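Local coordinates for fiber protein (Human adenovirus 14, PDB 3F0Y) that forms the trimeric knob of the viral fiber, the part that attaches the virus to host cells, probably through the receptor CD46, at residues Met119-Asn129 / Leu160-Tyr171; Gly140-Asp148 / Glu186-Ser197. All coordinates share one frame; numbering follows the deposited sequence. Where two conformers were deposited one is given.

Contact 1. Residues Met119-Asn129 / Leu160-Tyr171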
loop_
_atom_site.group_PDB
_atom_site.type_symbol
_atom_site.label_atom_id
_atom_site.label_comp_id
_atom_site.label_asym_id
_atom_site.label_seq_id
_atom_site.Cartn_x
_atom_site.Cartn_y
_atom_site.Cartn_z
ATOM N N MET A 119 15.300 -6.658 -8.233
ATOM C CA MET A 119 15.941 -6.936 -6.951
ATOM C C MET A 119 15.933 -5.733 -6.020
ATOM O O MET A 119 15.898 -4.592 -6.479
ATOM C CB MET A 119 17.390 -7.369 -7.171
ATOM C CG MET A 119 17.550 -8.647 -7.971
ATOM S SD MET A 119 16.861 -10.064 -7.104
ATOM C CE MET A 119 15.228 -10.157 -7.828
ATOM N N PRO A 120 15.987 -5.986 -4.700
ATOM C CA PRO A 120 16.149 -4.891 -3.747
ATOM C C PRO A 120 17.526 -4.252 -3.878
ATOM O O PRO A 120 18.539 -4.956 -3.885
ATOM C CB PRO A 120 15.993 -5.579 -2.385
ATOM C CG PRO A 120 16.354 -6.992 -2.628
ATOM C CD PRO A 120 15.905 -7.294 -4.024
ATOM N N SER A 121 17.548 -2.927 -4.005
ATOM C CA SER A 121 18.786 -2.178 -4.177
ATOM C C SER A 121 19.773 -2.445 -3.045
ATOM O O SER A 121 19.422 -2.337 -1.871
ATOM C CB SER A 121 18.489 -0.676 -4.249
ATOM O OG SER A 121 19.674 0.085 -4.107
ATOM N N THR A 122 21.007 -2.789 -3.403
ATOM C CA THR A 122 22.079 -2.930 -2.418
ATOM C C THR A 122 22.546 -1.561 -1.921
ATOM O O THR A 122 23.205 -1.467 -0.889
ATOM C CB THR A 122 23.279 -3.716 -2.981
ATOM O OG1 THR A 122 23.738 -3.100 -4.190
ATOM C CG2 THR A 122 22.886 -5.160 -3.264
ATOM N N THR A 123 22.208 -0.505 -2.660
ATOM C CA THR A 123 22.474 0.860 -2.220
ATOM C C THR A 123 21.464 1.285 -1.158
ATOM O O THR A 123 21.836 1.903 -0.172
ATOM C CB THR A 123 22.443 1.857 -3.394
ATOM O OG1 THR A 123 23.349 1.417 -4.413
ATOM C CG2 THR A 123 22.848 3.249 -2.931
ATOM N N ALA A 124 20.193 0.947 -1.364
ATOM C CA ALA A 124 19.141 1.249 -0.391
ATOM C C ALA A 124 19.157 0.263 0.775
ATOM O O ALA A 124 18.908 0.646 1.921
ATOM C CB ALA A 124 17.774 1.234 -1.068
ATOM N N TYR A 125 19.450 -1.000 0.470
ATOM C CA TYR A 125 19.419 -2.093 1.444
ATOM C C TYR A 125 20.760 -2.829 1.411
ATOM O O TYR A 125 20.920 -3.822 0.694
ATOM C CB TYR A 125 18.246 -3.030 1.131
ATOM C CG TYR A 125 16.995 -2.260 0.782
ATOM C CD1 TYR A 125 16.530 -2.201 -0.528
ATOM C CD2 TYR A 125 16.309 -1.543 1.754
ATOM C CE1 TYR A 125 15.401 -1.474 -0.854
ATOM C CE2 TYR A 125 15.176 -0.813 1.439
ATOM C CZ TYR A 125 14.727 -0.781 0.132
ATOM O OH TYR A 125 13.606 -0.059 -0.198
ATOM N N PRO A 126 21.741 -2.328 2.178
ATOM C CA PRO A 126 23.096 -2.859 2.102
ATOM C C PRO A 126 23.264 -4.225 2.755
ATOM O O PRO A 126 22.379 -4.686 3.478
ATOM C CB PRO A 126 23.924 -1.809 2.849
ATOM C CG PRO A 126 22.981 -1.192 3.801
ATOM C CD PRO A 126 21.634 -1.227 3.153
ATOM N N PHE A 127 24.396 -4.860 2.466
ATOM C CA PHE A 127 24.816 -6.073 3.156
ATOM C C PHE A 127 25.894 -5.718 4.168
ATOM O O PHE A 127 26.752 -4.873 3.895
ATOM C CB PHE A 127 25.383 -7.099 2.171
ATOM C CG PHE A 127 24.339 -7.850 1.407
ATOM C CD1 PHE A 127 23.915 -7.402 0.165
ATOM C CD2 PHE A 127 23.787 -9.014 1.922
ATOM C CE1 PHE A 127 22.958 -8.096 -0.547
ATOM C CE2 PHE A 127 22.825 -9.716 1.215
ATOM C CZ PHE A 127 22.408 -9.256 -0.023
ATOM N N ASN A 128 25.837 -6.360 5.333
ATOM C CA ASN A 128 26.899 -6.281 6.340
ATOM C C ASN A 128 27.264 -4.853 6.735
ATOM O O ASN A 128 28.443 -4.519 6.879
ATOM C CB ASN A 128 28.145 -7.024 5.841
ATOM C CG ASN A 128 27.839 -8.441 5.401
ATOM O OD1 ASN A 128 26.932 -9.084 5.928
ATOM N ND2 ASN A 128 28.596 -8.936 4.427
ATOM N N ASN A 129 26.244 -4.013 6.894
ATOM C CA ASN A 129 26.428 -2.632 7.316
ATOM C C ASN A 129 25.635 -2.400 8.597
ATOM O O ASN A 129 24.433 -2.133 8.555
ATOM C CB ASN A 129 25.983 -1.669 6.211
ATOM C CG ASN A 129 26.461 -0.244 6.441
ATOM O OD1 ASN A 129 26.602 0.206 7.579
ATOM N ND2 ASN A 129 26.708 0.476 5.354
ATOM N N LEU A 160 15.306 -6.972 3.666
ATOM C CA LEU A 160 15.926 -6.974 2.349
ATOM C C LEU A 160 17.437 -7.019 2.504
ATOM O O LEU A 160 18.006 -6.248 3.274
ATOM C CB LEU A 160 15.516 -5.725 1.572
ATOM C CG LEU A 160 14.008 -5.530 1.410
ATOM C CD1 LEU A 160 13.716 -4.230 0.686
ATOM C CD2 LEU A 160 13.384 -6.707 0.680
ATOM N N ASN A 161 18.077 -7.927 1.770
ATOM C CA ASN A 161 19.531 -8.069 1.776
ATOM C C ASN A 161 20.089 -8.265 3.195
ATOM O O ASN A 161 19.799 -9.283 3.820
ATOM C CB ASN A 161 20.172 -6.888 1.035
ATOM C CG ASN A 161 19.775 -6.840 -0.433
ATOM O OD1 ASN A 161 19.388 -7.852 -1.016
ATOM N ND2 ASN A 161 19.865 -5.660 -1.035
ATOM N N GLN A 162 20.868 -7.303 3.696
ATOM C CA GLN A 162 21.444 -7.337 5.052
ATOM C C GLN A 162 22.533 -8.395 5.241
ATOM O O GLN A 162 23.673 -8.061 5.570
ATOM C CB GLN A 162 20.354 -7.491 6.129
ATOM C CG GLN A 162 20.881 -7.547 7.563
ATOM C CD GLN A 162 21.853 -6.430 7.881
ATOM O OE1 GLN A 162 21.560 -5.258 7.653
ATOM N NE2 GLN A 162 23.019 -6.788 8.409
ATOM N N ARG A 163 22.183 -9.664 5.059
ATOM C CA ARG A 163 23.144 -10.741 5.269
ATOM C C ARG A 163 22.980 -11.846 4.220
ATOM O O ARG A 163 21.872 -12.305 3.948
ATOM C CB ARG A 163 23.045 -11.259 6.716
ATOM C CG ARG A 163 22.498 -12.664 6.925
ATOM C CD ARG A 163 22.326 -12.965 8.415
ATOM N NE ARG A 163 20.917 -12.966 8.809
ATOM C CZ ARG A 163 20.097 -14.012 8.703
ATOM N NH1 ARG A 163 20.527 -15.173 8.216
ATOM N NH2 ARG A 163 18.833 -13.899 9.089
ATOM N N ALA A 164 24.094 -12.233 3.606
ATOM C CA ALA A 164 24.111 -13.308 2.618
ATOM C C ALA A 164 24.497 -14.611 3.304
ATOM O O ALA A 164 25.165 -14.596 4.337
ATOM C CB ALA A 164 25.093 -12.985 1.502
ATOM N N ILE A 165 24.069 -15.733 2.729
ATOM C CA ILE A 165 24.368 -17.059 3.288
ATOM C C ILE A 165 25.380 -17.853 2.453
ATOM O O ILE A 165 25.900 -18.871 2.912
ATOM C CB ILE A 165 23.080 -17.905 3.480
ATOM C CG1 ILE A 165 22.366 -18.157 2.146
ATOM C CG2 ILE A 165 22.138 -17.214 4.456
ATOM C CD1 ILE A 165 21.268 -19.194 2.247
ATOM N N ARG A 166 25.643 -17.392 1.232
ATOM C CA ARG A 166 26.607 -18.037 0.343
ATOM C C ARG A 166 27.190 -16.990 -0.606
ATOM O O ARG A 166 26.568 -15.951 -0.851
ATOM C CB ARG A 166 25.931 -19.172 -0.435
ATOM C CG ARG A 166 26.892 -20.243 -0.943
ATOM C CD ARG A 166 26.165 -21.512 -1.378
ATOM N NE ARG A 166 25.360 -21.319 -2.584
ATOM C CZ ARG A 166 24.687 -22.280 -3.217
ATOM N NH1 ARG A 166 24.705 -23.529 -2.774
ATOM N NH2 ARG A 166 23.990 -21.990 -4.309
ATOM N N ALA A 167 28.380 -17.270 -1.138
ATOM C CA ALA A 167 29.118 -16.308 -1.968
ATOM C C ALA A 167 28.332 -15.810 -3.184
ATOM O O ALA A 167 28.489 -14.660 -3.600
ATOM C CB ALA A 167 30.448 -16.908 -2.419
ATOM N N ASP A 168 27.489 -16.673 -3.744
ATOM C CA ASP A 168 26.710 -16.330 -4.936
ATOM C C ASP A 168 25.347 -15.700 -4.629
ATOM O O ASP A 168 24.573 -15.447 -5.547
ATOM C CB ASP A 168 26.522 -17.567 -5.826
ATOM C CG ASP A 168 25.747 -18.674 -5.139
ATOM O OD1 ASP A 168 25.650 -18.647 -3.893
ATOM O OD2 ASP A 168 25.239 -19.572 -5.842
ATOM N N THR A 169 25.054 -15.454 -3.353
ATOM C CA THR A 169 23.805 -14.801 -2.960
ATOM C C THR A 169 23.986 -13.283 -2.971
ATOM O O THR A 169 24.501 -12.702 -2.013
ATOM C CB THR A 169 23.337 -15.263 -1.565
ATOM O OG1 THR A 169 23.115 -16.680 -1.580
ATOM C CG2 THR A 169 22.047 -14.560 -1.177
ATOM N N SER A 170 23.559 -12.652 -4.063
ATOM C CA SER A 170 23.739 -11.212 -4.256
ATOM C C SER A 170 22.559 -10.384 -3.747
ATOM O O SER A 170 22.723 -9.204 -3.440
ATOM C CB SER A 170 23.971 -10.905 -5.737
ATOM O OG SER A 170 25.110 -11.591 -6.226
ATOM N N TYR A 171 21.373 -10.991 -3.688
ATOM C CA TYR A 171 20.172 -10.311 -3.195
ATOM C C TYR A 171 19.333 -11.241 -2.333
ATOM O O TYR A 171 19.280 -12.448 -2.581
ATOM C CB TYR A 171 19.330 -9.789 -4.362
ATOM C CG TYR A 171 20.125 -8.972 -5.349
ATOM C CD1 TYR A 171 20.639 -9.550 -6.508
ATOM C CD2 TYR A 171 20.388 -7.627 -5.113
ATOM C CE1 TYR A 171 21.379 -8.806 -7.412
ATOM C CE2 TYR A 171 21.129 -6.875 -6.011
ATOM C CZ TYR A 171 21.622 -7.469 -7.157
ATOM O OH TYR A 171 22.356 -6.721 -8.043
HETATM O O HOH W 1 26.410 -11.182 4.463
#
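In the antiparallel beta-sandwich of the adenovirus knob, the loop joining strands 151-160 and 171-180 docks against the 119-129 loop around the amide of Asn161. Asn161 ND2 donates to two carbonyls, Tyr125 O at 2.7 Å and Pro120 O at 3.2 Å. Tyr125 O lies in the amide plane and is met in its own carbonyl plane; for Pro120 O, ND2 stands above the carbonyl plane. With OD1 bonded to Cys172 N, the amide's rotation is fixed. Asn161 CB lies over one face of the Phe127 ring, offset toward the rim and 3.6 Å from the centroid, ring and amide planes 25° apart. With CG beside the backbone N (chi1 -63°), the amide swings toward the two carbonyls. Two more CH-pi contacts lie nearby. Leu160 CD1 lies over the centre of the Tyr125 ring, 3.5 Å from its centroid, and Met119 CB covers a face of Tyr171, with SD oblique to that ring in a Met-aromatic contact. Phe127 and Gln162 form a single beta bridge, whose clear bond runs from Asn128 N to Gln162 O (2.8 Å, 169°). Beyond it one water spans the loops, donating to Asn128 OD1 at 2.6 Å and accepting from Ala164 N at 2.7 Å.

Contact 2. Residues Gly140-Asp148 / Glu186-Ser197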
loop_
_atom_site.group_PDB
_atom_site.type_symbol
_atom_site.label_atom_id
_atom_site.label_comp_id
_atom_site.label_asym_id
_atom_site.label_seq_id
_atom_site.Cartn_x
_atom_site.Cartn_y
_atom_site.Cartn_z
ATOM N N GLY A 140 4.611 -4.817 8.325
ATOM C CA GLY A 140 3.207 -4.694 7.983
ATOM C C GLY A 140 2.379 -5.781 8.623
ATOM O O GLY A 140 2.839 -6.473 9.538
ATOM N N THR A 141 1.146 -5.914 8.146
ATOM C CA THR A 141 0.217 -6.918 8.644
ATOM C C THR A 141 -0.588 -7.512 7.489
ATOM O O THR A 141 -0.811 -6.853 6.472
ATOM C CB THR A 141 -0.751 -6.301 9.681
ATOM O OG1 THR A 141 -0.002 -5.693 10.742
ATOM C CG2 THR A 141 -1.679 -7.356 10.268
ATOM N N CYS A 142 -1.012 -8.756 7.659
ATOM C CA CYS A 142 -1.967 -9.385 6.766
ATOM C C CYS A 142 -2.966 -10.067 7.685
ATOM O O CYS A 142 -2.863 -9.943 8.907
ATOM C CB CYS A 142 -1.286 -10.378 5.824
ATOM S SG CYS A 142 -0.626 -11.846 6.622
ATOM N N HIS A 143 -3.933 -10.772 7.115
ATOM C CA HIS A 143 -4.945 -11.430 7.924
ATOM C C HIS A 143 -5.198 -12.850 7.464
ATOM O O HIS A 143 -5.125 -13.154 6.273
ATOM C CB HIS A 143 -6.252 -10.643 7.892
ATOM C CG HIS A 143 -6.208 -9.372 8.679
ATOM N ND1 HIS A 143 -5.662 -8.208 8.183
ATOM C CD2 HIS A 143 -6.644 -9.081 9.927
ATOM C CE1 HIS A 143 -5.762 -7.255 9.092
ATOM N NE2 HIS A 143 -6.353 -7.759 10.161
ATOM N N TYR A 144 -5.486 -13.711 8.434
ATOM C CA TYR A 144 -6.013 -15.036 8.171
ATOM C C TYR A 144 -7.520 -14.987 8.400
ATOM O O TYR A 144 -7.976 -14.562 9.462
ATOM C CB TYR A 144 -5.363 -16.067 9.097
ATOM C CG TYR A 144 -6.103 -17.382 9.143
ATOM C CD1 TYR A 144 -5.996 -18.297 8.101
ATOM C CD2 TYR A 144 -6.921 -17.707 10.220
ATOM C CE1 TYR A 144 -6.676 -19.499 8.132
ATOM C CE2 TYR A 144 -7.605 -18.911 10.262
ATOM C CZ TYR A 144 -7.479 -19.802 9.212
ATOM O OH TYR A 144 -8.153 -20.999 9.233
ATOM N N THR A 145 -8.285 -15.412 7.400
ATOM C CA THR A 145 -9.737 -15.484 7.512
ATOM C C THR A 145 -10.110 -16.804 8.183
ATOM O O THR A 145 -9.875 -17.879 7.626
ATOM C CB THR A 145 -10.417 -15.379 6.132
ATOM O OG1 THR A 145 -9.966 -14.191 5.467
ATOM C CG2 THR A 145 -11.932 -15.328 6.279
ATOM N N ALA A 146 -10.678 -16.709 9.382
ATOM C CA ALA A 146 -10.981 -17.883 10.196
ATOM C C ALA A 146 -12.278 -18.554 9.767
ATOM O O ALA A 146 -13.068 -17.982 9.014
ATOM C CB ALA A 146 -11.049 -17.500 11.668
ATOM N N SER A 147 -12.490 -19.768 10.270
ATOM C CA SER A 147 -13.684 -20.557 9.959
ATOM C C SER A 147 -14.983 -19.857 10.368
ATOM O O SER A 147 -16.033 -20.115 9.779
ATOM C CB SER A 147 -13.600 -21.934 10.631
ATOM O OG SER A 147 -13.401 -21.813 12.029
ATOM N N ASP A 148 -14.904 -18.976 11.367
ATOM C CA ASP A 148 -16.051 -18.157 11.783
ATOM C C ASP A 148 -16.120 -16.806 11.048
ATOM O O ASP A 148 -16.897 -15.930 11.429
ATOM C CB ASP A 148 -16.039 -17.943 13.306
ATOM C CG ASP A 148 -14.834 -17.142 13.790
ATOM O OD1 ASP A 148 -13.921 -16.855 12.984
ATOM O OD2 ASP A 148 -14.802 -16.808 14.993
ATOM N N GLU A 186 -7.542 -21.042 14.921
ATOM C CA GLU A 186 -8.436 -22.191 14.773
ATOM C C GLU A 186 -8.243 -23.215 15.883
ATOM O O GLU A 186 -7.264 -23.171 16.629
ATOM C CB GLU A 186 -8.183 -22.889 13.431
ATOM C CG GLU A 186 -8.400 -22.026 12.193
ATOM C CD GLU A 186 -9.862 -21.737 11.899
ATOM O OE1 GLU A 186 -10.750 -22.238 12.621
ATOM O OE2 GLU A 186 -10.126 -21.003 10.926
ATOM N N GLY A 187 -9.198 -24.136 15.981
ATOM C CA GLY A 187 -9.048 -25.338 16.793
ATOM C C GLY A 187 -8.644 -26.491 15.896
ATOM O O GLY A 187 -8.700 -26.378 14.665
ATOM N N GLN A 188 -8.237 -27.602 16.504
ATOM C CA GLN A 188 -7.833 -28.791 15.753
ATOM C C GLN A 188 -8.913 -29.249 14.772
ATOM O O GLN A 188 -8.603 -29.684 13.661
ATOM C CB GLN A 188 -7.485 -29.937 16.708
ATOM C CG GLN A 188 -6.155 -29.762 17.421
ATOM C CD GLN A 188 -5.897 -30.838 18.462
ATOM O OE1 GLN A 188 -4.833 -31.456 18.480
ATOM N NE2 GLN A 188 -6.873 -31.067 19.333
ATOM N N THR A 189 -10.174 -29.137 15.184
ATOM C CA THR A 189 -11.301 -29.603 14.381
ATOM C C THR A 189 -11.803 -28.566 13.368
ATOM O O THR A 189 -12.518 -28.923 12.429
ATOM C CB THR A 189 -12.480 -30.038 15.283
ATOM O OG1 THR A 189 -12.899 -28.937 16.098
ATOM C CG2 THR A 189 -12.068 -31.197 16.182
ATOM N N SER A 190 -11.433 -27.297 13.552
ATOM C CA SER A 190 -11.890 -26.211 12.671
ATOM C C SER A 190 -10.849 -25.785 11.625
ATOM O O SER A 190 -11.198 -25.137 10.637
ATOM C CB SER A 190 -12.321 -24.995 13.499
ATOM O OG SER A 190 -11.229 -24.422 14.198
ATOM N N ALA A 191 -9.583 -26.137 11.841
ATOM C CA ALA A 191 -8.523 -25.800 10.888
ATOM C C ALA A 191 -8.768 -26.482 9.541
ATOM O O ALA A 191 -9.214 -27.628 9.491
ATOM C CB ALA A 191 -7.160 -26.199 11.441
ATOM N N THR A 192 -8.487 -25.761 8.459
ATOM C CA THR A 192 -8.593 -26.305 7.109
ATOM C C THR A 192 -7.325 -25.985 6.322
ATOM O O THR A 192 -6.428 -26.823 6.223
ATOM C CB THR A 192 -9.835 -25.759 6.369
ATOM O OG1 THR A 192 -9.817 -24.326 6.386
ATOM C CG2 THR A 192 -11.109 -26.255 7.028
ATOM N N THR A 193 -7.244 -24.771 5.785
ATOM C CA THR A 193 -6.086 -24.341 5.009
ATOM C C THR A 193 -5.570 -23.014 5.541
ATOM O O THR A 193 -6.338 -22.064 5.697
ATOM C CB THR A 193 -6.439 -24.171 3.518
ATOM O OG1 THR A 193 -7.029 -25.378 3.026
ATOM C CG2 THR A 193 -5.191 -23.850 2.697
ATOM N N LEU A 194 -4.269 -22.959 5.818
ATOM C CA LEU A 194 -3.620 -21.719 6.220
ATOM C C LEU A 194 -3.430 -20.840 4.989
ATOM O O LEU A 194 -2.569 -21.111 4.149
ATOM C CB LEU A 194 -2.271 -22.002 6.891
ATOM C CG LEU A 194 -1.397 -20.803 7.275
ATOM C CD1 LEU A 194 -2.224 -19.645 7.817
ATOM C CD2 LEU A 194 -0.337 -21.229 8.287
ATOM N N VAL A 195 -4.257 -19.806 4.881
ATOM C CA VAL A 195 -4.137 -18.811 3.825
ATOM C C VAL A 195 -3.907 -17.446 4.462
ATOM O O VAL A 195 -4.659 -17.040 5.346
ATOM C CB VAL A 195 -5.412 -18.746 2.959
ATOM C CG1 VAL A 195 -5.329 -17.594 1.957
ATOM C CG2 VAL A 195 -5.637 -20.068 2.241
ATOM N N THR A 196 -2.863 -16.749 4.027
ATOM C CA THR A 196 -2.656 -15.362 4.439
ATOM C C THR A 196 -3.242 -14.452 3.365
ATOM O O THR A 196 -3.218 -14.789 2.180
ATOM C CB THR A 196 -1.159 -15.034 4.653
ATOM O OG1 THR A 196 -0.450 -15.123 3.411
ATOM C CG2 THR A 196 -0.534 -15.983 5.670
ATOM N N SER A 197 -3.789 -13.312 3.777
ATOM C CA SER A 197 -4.265 -12.317 2.823
ATOM C C SER A 197 -3.050 -11.642 2.193
ATOM O O SER A 197 -1.980 -11.613 2.800
ATOM C CB SER A 197 -5.173 -11.289 3.500
ATOM O OG SER A 197 -4.492 -10.582 4.520
HETATM O O HOH W 2 -6.905 -23.421 9.031
HETATM O O HOH W 3 -7.157 -16.567 5.256
#
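In the knob's beta-sandwich, strand 137-145, outermost in its sheet within the chain, is joined here to the long loop that leads into strand 199-204. The two fastening points are the carboxylate of Glu186 and Ser197, the latter through OG and its backbone N. Glu186 takes four bonds. Ser147 grips it with two donors: Ser147 N meets Glu186 OE2 at 2.7 Å and Ser147 OG meets Glu186 OE1 at 2.7 Å, each on the syn lone pair. From the anti sides come Tyr144 OH, 2.6 Å from Glu186 OE2, and Ser190 OG, 2.7 Å from Glu186 OE1. With both oxygens doubly engaged, the carboxylate can hardly rotate, and these four donors would be expected to favour its ionised form. The phenol arrives nearly perpendicular, ring and carboxylate planes 88° apart. A chi1 of 165° turns the Tyr144 ring away from its own backbone N and alongside residues 193-195, with the carbonyls of Thr193 and Val195 at its edge. A water donating to Tyr144 OH also accepts from Thr192 N, and another bridges Thr145 N and Val195 O. At the other end Ser197 answers His143 twice: Ser197 OG accepts from His143 N at 2.7 Å, and Ser197 N donates to His143 O at 2.8 Å. Lys134 of a neighbouring subunit bonds Tyr144 OH, which places the phenol at the subunit interface. Within the chain, Cys142 packs on Ile154 and Ile156 of strand 151-160 and on Trp177 of strand 171-180, while Leu194 rests on Phe65 of helix 63-66.

Overall arrangement
Contacts 1 and 2 lie on opposite sides of the chain's centre, with centres about 33 Å apart and nearest atoms about 12 Å apart. Their segments alternate along the chain: 119-129, 140-148, 160-171, 186-197. The strands of one antiparallel sheet run between them: 151-160 leads from contact 2 back to contact 1, and 171-180 sets out from contact 1 toward 186-197. Contact 1 packs on Tyr203 of strand 199-204 in the other sheet, while 186-197 leads into that strand. Contact 1 thus joins two loops and contact 2 a strand and a loop of one sandwich, and each also faces a different neighbouring subunit of the trimer.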